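Local structure of LIP (Serratia marcescens, 4A1R) at residues L12-A23 with I92-N100. The protein is a membrane-bound lipoprotein component of the type VI secretion system, of the TssJ family, and probably forms part of its membrane-associated complex. Sequence-based numbering, arbitrary orientation.
Sequences LVFDADRQVNAA and IGVIAEYQN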
loop_
_atom_site.group_PDB
_atom_site.type_symbol
_atom_site.label_atom_id
_atom_site.label_comp_id
_atom_site.label_asym_id
_atom_site.label_seq_id
_atom_site.Cartn_x
_atom_site.Cartn_y
_atom_site.Cartn_z
ATOM N N LEU A 12 3.857 6.794 -0.254
ATOM C CA LEU A 12 2.720 6.631 -1.152
ATOM C C LEU A 12 1.849 7.832 -0.995
ATOM O O LEU A 12 1.552 8.262 0.142
ATOM C CB LEU A 12 1.931 5.377 -0.751
ATOM C CG LEU A 12 2.651 4.032 -0.802
ATOM C CD1 LEU A 12 1.759 2.861 -0.423
ATOM C CD2 LEU A 12 3.175 3.814 -2.208
ATOM N N VAL A 13 1.404 8.386 -2.120
ATOM C CA VAL A 13 0.524 9.520 -2.068
ATOM C C VAL A 13 -0.856 9.080 -2.563
ATOM O O VAL A 13 -0.965 8.535 -3.661
ATOM C CB VAL A 13 1.003 10.656 -2.981
ATOM C CG1 VAL A 13 0.154 11.892 -2.725
ATOM C CG2 VAL A 13 2.465 10.975 -2.750
ATOM N N PHE A 14 -1.900 9.340 -1.783
ATOM C CA PHE A 14 -3.231 8.759 -2.046
ATOM C C PHE A 14 -4.208 9.847 -2.442
ATOM O O PHE A 14 -4.226 10.941 -1.847
ATOM C CB PHE A 14 -3.774 7.976 -0.824
ATOM C CG PHE A 14 -3.086 6.680 -0.578
ATOM C CD1 PHE A 14 -1.888 6.620 0.157
ATOM C CD2 PHE A 14 -3.624 5.496 -1.086
ATOM C CE1 PHE A 14 -1.246 5.419 0.372
ATOM C CE2 PHE A 14 -2.980 4.284 -0.874
ATOM C CZ PHE A 14 -1.803 4.238 -0.129
ATOM N N ASP A 15 -4.962 9.547 -3.501
ATOM C CA ASP A 15 -6.181 10.251 -3.882
ATOM C C ASP A 15 -7.346 9.254 -3.722
ATOM O O ASP A 15 -7.180 8.063 -4.014
ATOM C CB ASP A 15 -6.134 10.658 -5.378
ATOM C CG ASP A 15 -5.191 11.821 -5.664
ATOM O OD1 ASP A 15 -4.459 12.281 -4.757
ATOM O OD2 ASP A 15 -5.203 12.297 -6.820
ATOM N N ALA A 16 -8.507 9.749 -3.296
ATOM C CA ALA A 16 -9.732 8.947 -3.242
ATOM C C ALA A 16 -10.808 9.622 -4.094
ATOM O O ALA A 16 -11.013 10.833 -3.988
ATOM C CB ALA A 16 -10.225 8.784 -1.812
ATOM N N ASP A 17 -11.461 8.842 -4.947
ATOM C CA ASP A 17 -12.623 9.328 -5.718
ATOM C C ASP A 17 -13.672 9.914 -4.797
ATOM O O ASP A 17 -13.940 9.392 -3.710
ATOM C CB ASP A 17 -13.234 8.188 -6.533
ATOM C CG ASP A 17 -12.401 7.820 -7.755
ATOM O OD1 ASP A 17 -11.399 8.519 -8.056
ATOM O OD2 ASP A 17 -12.757 6.828 -8.434
ATOM N N ARG A 18 -14.298 10.996 -5.234
ATOM C CA ARG A 18 -15.485 11.517 -4.557
ATOM C C ARG A 18 -16.557 10.471 -4.218
ATOM O O ARG A 18 -17.267 10.607 -3.226
ATOM C CB ARG A 18 -16.103 12.652 -5.379
ATOM C CG ARG A 18 -15.430 13.994 -5.144
ATOM C CD ARG A 18 -16.246 15.151 -5.712
ATOM N NE ARG A 18 -17.237 15.671 -4.764
ATOM C CZ ARG A 18 -18.551 15.464 -4.841
ATOM N NH1 ARG A 18 -19.064 14.737 -5.833
ATOM N NH2 ARG A 18 -19.358 15.987 -3.925
ATOM N N GLN A 19 -16.665 9.437 -5.037
ATOM C CA GLN A 19 -17.696 8.416 -4.853
ATOM C C GLN A 19 -17.189 7.134 -4.222
ATOM O O GLN A 19 -17.888 6.119 -4.251
ATOM C CB GLN A 19 -18.363 8.055 -6.185
ATOM C CG GLN A 19 -19.124 9.187 -6.874
ATOM C CD GLN A 19 -20.025 9.973 -5.938
ATOM O OE1 GLN A 19 -20.795 9.407 -5.154
ATOM N NE2 GLN A 19 -19.939 11.295 -6.026
ATOM N N VAL A 20 -15.967 7.156 -3.693
ATOM C CA VAL A 20 -15.363 5.927 -3.200
ATOM C C VAL A 20 -16.216 5.433 -2.023
ATOM O O VAL A 20 -16.723 6.226 -1.200
ATOM C CB VAL A 20 -13.872 6.129 -2.773
ATOM C CG1 VAL A 20 -13.791 6.780 -1.402
ATOM C CG2 VAL A 20 -13.089 4.811 -2.821
ATOM N N ASN A 21 -16.412 4.123 -1.997
ATOM C CA ASN A 21 -16.851 3.448 -0.798
ATOM C C ASN A 21 -18.222 3.883 -0.336
ATOM O O ASN A 21 -18.429 4.175 0.846
ATOM C CB ASN A 21 -15.844 3.701 0.319
ATOM C CG ASN A 21 -16.052 2.783 1.502
ATOM O OD1 ASN A 21 -16.361 1.602 1.330
ATOM N ND2 ASN A 21 -15.817 3.310 2.700
ATOM N N ALA A 22 -19.144 3.934 -1.288
ATOM C CA ALA A 22 -20.530 4.230 -1.018
ATOM C C ALA A 22 -21.289 2.960 -1.352
ATOM O O ALA A 22 -21.311 2.508 -2.508
ATOM C CB ALA A 22 -21.007 5.388 -1.877
ATOM N N ALA A 23 -21.862 2.360 -0.318
ATOM C CA ALA A 23 -22.773 1.242 -0.468
ATOM C C ALA A 23 -24.002 1.655 -1.316
ATOM O O ALA A 23 -24.250 2.852 -1.538
ATOM C CB ALA A 23 -23.207 0.766 0.915
ATOM N N ILE A 92 5.691 -3.540 -1.014
ATOM C CA ILE A 92 4.719 -2.764 -0.198
ATOM C C ILE A 92 3.298 -3.284 -0.520
ATOM O O ILE A 92 2.841 -3.197 -1.670
ATOM C CB ILE A 92 4.800 -1.236 -0.488
ATOM C CG1 ILE A 92 6.204 -0.689 -0.251
ATOM C CG2 ILE A 92 3.761 -0.429 0.299
ATOM C CD1 ILE A 92 6.805 -0.993 1.104
ATOM N N GLY A 93 2.614 -3.842 0.479
ATOM C CA GLY A 93 1.212 -4.282 0.302
ATOM C C GLY A 93 0.271 -3.155 0.721
ATOM O O GLY A 93 0.529 -2.453 1.703
ATOM N N VAL A 94 -0.816 -2.954 -0.012
ATOM C CA VAL A 94 -1.761 -1.892 0.349
ATOM C C VAL A 94 -3.128 -2.569 0.390
ATOM O O VAL A 94 -3.463 -3.353 -0.524
ATOM C CB VAL A 94 -1.766 -0.696 -0.639
ATOM C CG1 VAL A 94 -2.634 0.448 -0.108
ATOM C CG2 VAL A 94 -0.355 -0.187 -0.911
ATOM N N ILE A 95 -3.876 -2.309 1.466
ATOM C CA ILE A 95 -5.228 -2.856 1.693
ATOM C C ILE A 95 -6.180 -1.662 1.852
ATOM O O ILE A 95 -5.862 -0.692 2.547
ATOM C CB ILE A 95 -5.289 -3.721 3.002
ATOM C CG1 ILE A 95 -4.355 -4.924 2.912
ATOM C CG2 ILE A 95 -6.728 -4.202 3.306
ATOM C CD1 ILE A 95 -4.185 -5.710 4.196
ATOM N N ALA A 96 -7.344 -1.711 1.213
ATOM C CA ALA A 96 -8.354 -0.640 1.365
ATOM C C ALA A 96 -9.600 -1.363 1.887
ATOM O O ALA A 96 -10.096 -2.256 1.213
ATOM C CB ALA A 96 -8.688 -0.025 0.023
ATOM N N GLU A 97 -10.082 -1.000 3.068
ATOM C CA GLU A 97 -11.193 -1.771 3.696
ATOM C C GLU A 97 -12.560 -1.225 3.216
ATOM O O GLU A 97 -13.301 -0.558 3.965
ATOM C CB GLU A 97 -11.064 -1.750 5.226
ATOM C CG GLU A 97 -9.707 -2.292 5.721
ATOM C CD GLU A 97 -9.638 -2.606 7.225
ATOM O OE1 GLU A 97 -10.590 -2.288 7.953
ATOM O OE2 GLU A 97 -8.606 -3.182 7.661
ATOM N N TYR A 98 -12.860 -1.448 1.936
ATOM C CA TYR A 98 -14.164 -1.078 1.380
ATOM C C TYR A 98 -15.293 -1.757 2.178
ATOM O O TYR A 98 -15.166 -2.927 2.544
ATOM C CB TYR A 98 -14.286 -1.562 -0.072
ATOM C CG TYR A 98 -13.428 -0.778 -1.058
ATOM C CD1 TYR A 98 -13.913 0.386 -1.663
ATOM C CD2 TYR A 98 -12.139 -1.201 -1.364
ATOM C CE1 TYR A 98 -13.143 1.087 -2.570
ATOM C CE2 TYR A 98 -11.354 -0.490 -2.255
ATOM C CZ TYR A 98 -11.856 0.662 -2.848
ATOM O OH TYR A 98 -11.073 1.377 -3.745
ATOM N N GLN A 99 -16.405 -1.057 2.353
ATOM C CA GLN A 99 -17.606 -1.687 3.012
ATOM C C GLN A 99 -18.281 -2.779 2.180
ATOM O O GLN A 99 -18.964 -3.669 2.723
ATOM C CB GLN A 99 -18.665 -0.643 3.338
ATOM C CG GLN A 99 -18.245 0.548 4.175
ATOM C CD GLN A 99 -19.435 1.461 4.414
ATOM O OE1 GLN A 99 -20.541 1.180 3.941
ATOM N NE2 GLN A 99 -19.232 2.523 5.168
ATOM N N ASN A 100 -18.103 -2.716 0.867
ATOM C CA ASN A 100 -18.660 -3.715 -0.032
ATOM C C ASN A 100 -17.536 -4.310 -0.821
ATOM O O ASN A 100 -17.202 -3.822 -1.889
ATOM C CB ASN A 100 -19.663 -3.073 -0.993
ATOM C CG ASN A 100 -21.023 -2.894 -0.372
ATOM O OD1 ASN A 100 -21.424 -1.780 -0.024
ATOM N ND2 ASN A 100 -21.727 -3.998 -0.192
HETATM O O HOH W 1 -17.533 0.007 -0.673
#
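Asn21 carries the polar part of this contact: its OD1 accepts a hydrogen bond from the backbone N of Gln99 at 2.8 Å, nearly straight at 173° and lying in the carbonyl plane. The same oxygen accepts a hydrogen bond from a water, 2.8 Å away, which in turn accepts from Asn100 N, so one carbonyl gathers two successive backbone amides, one directly and one through the water. Asn21 CG stands anti to the backbone N (chi1 -167°), carrying the amide across to the 92-100 segment. Asparagine suits the place because its two ends do different work: ND2 donates to Ala29 O while OD1 faces Gln99, and the two bonds together fix which way round the amide lies.

Beside this polar knot Val20 sets CG2 against CE1 of Tyr98 at 3.7 Å, the two side chains crossing at about a right angle. The tyrosine offers an apolar ring to the valine while its hydroxyl is bonded to Gly138 O, tying the loop to the end of strand 130-138.

Deeper in, strands 9-16 and 91-96 belong to the two facing sheets of the beta-sandwich; the axes of 12-16 and 92-96 approach to 11.5 Å, with 21° between their directions. Leu12 CD1 meets Val94 CG2 tip to tip at 3.7 Å and also reaches Ile92, while the edge of the Phe14 ring receives Val94 CG1. Phe70, on strand 64-72 of the same sheet as Val94, packs edge-to-face with the Phe14 ring. Between these branched aliphatics and flat rings the contact is purely apolar, whereas the directional bonds of Asn21 are consistent with a fixed alignment of the loops after the two strands.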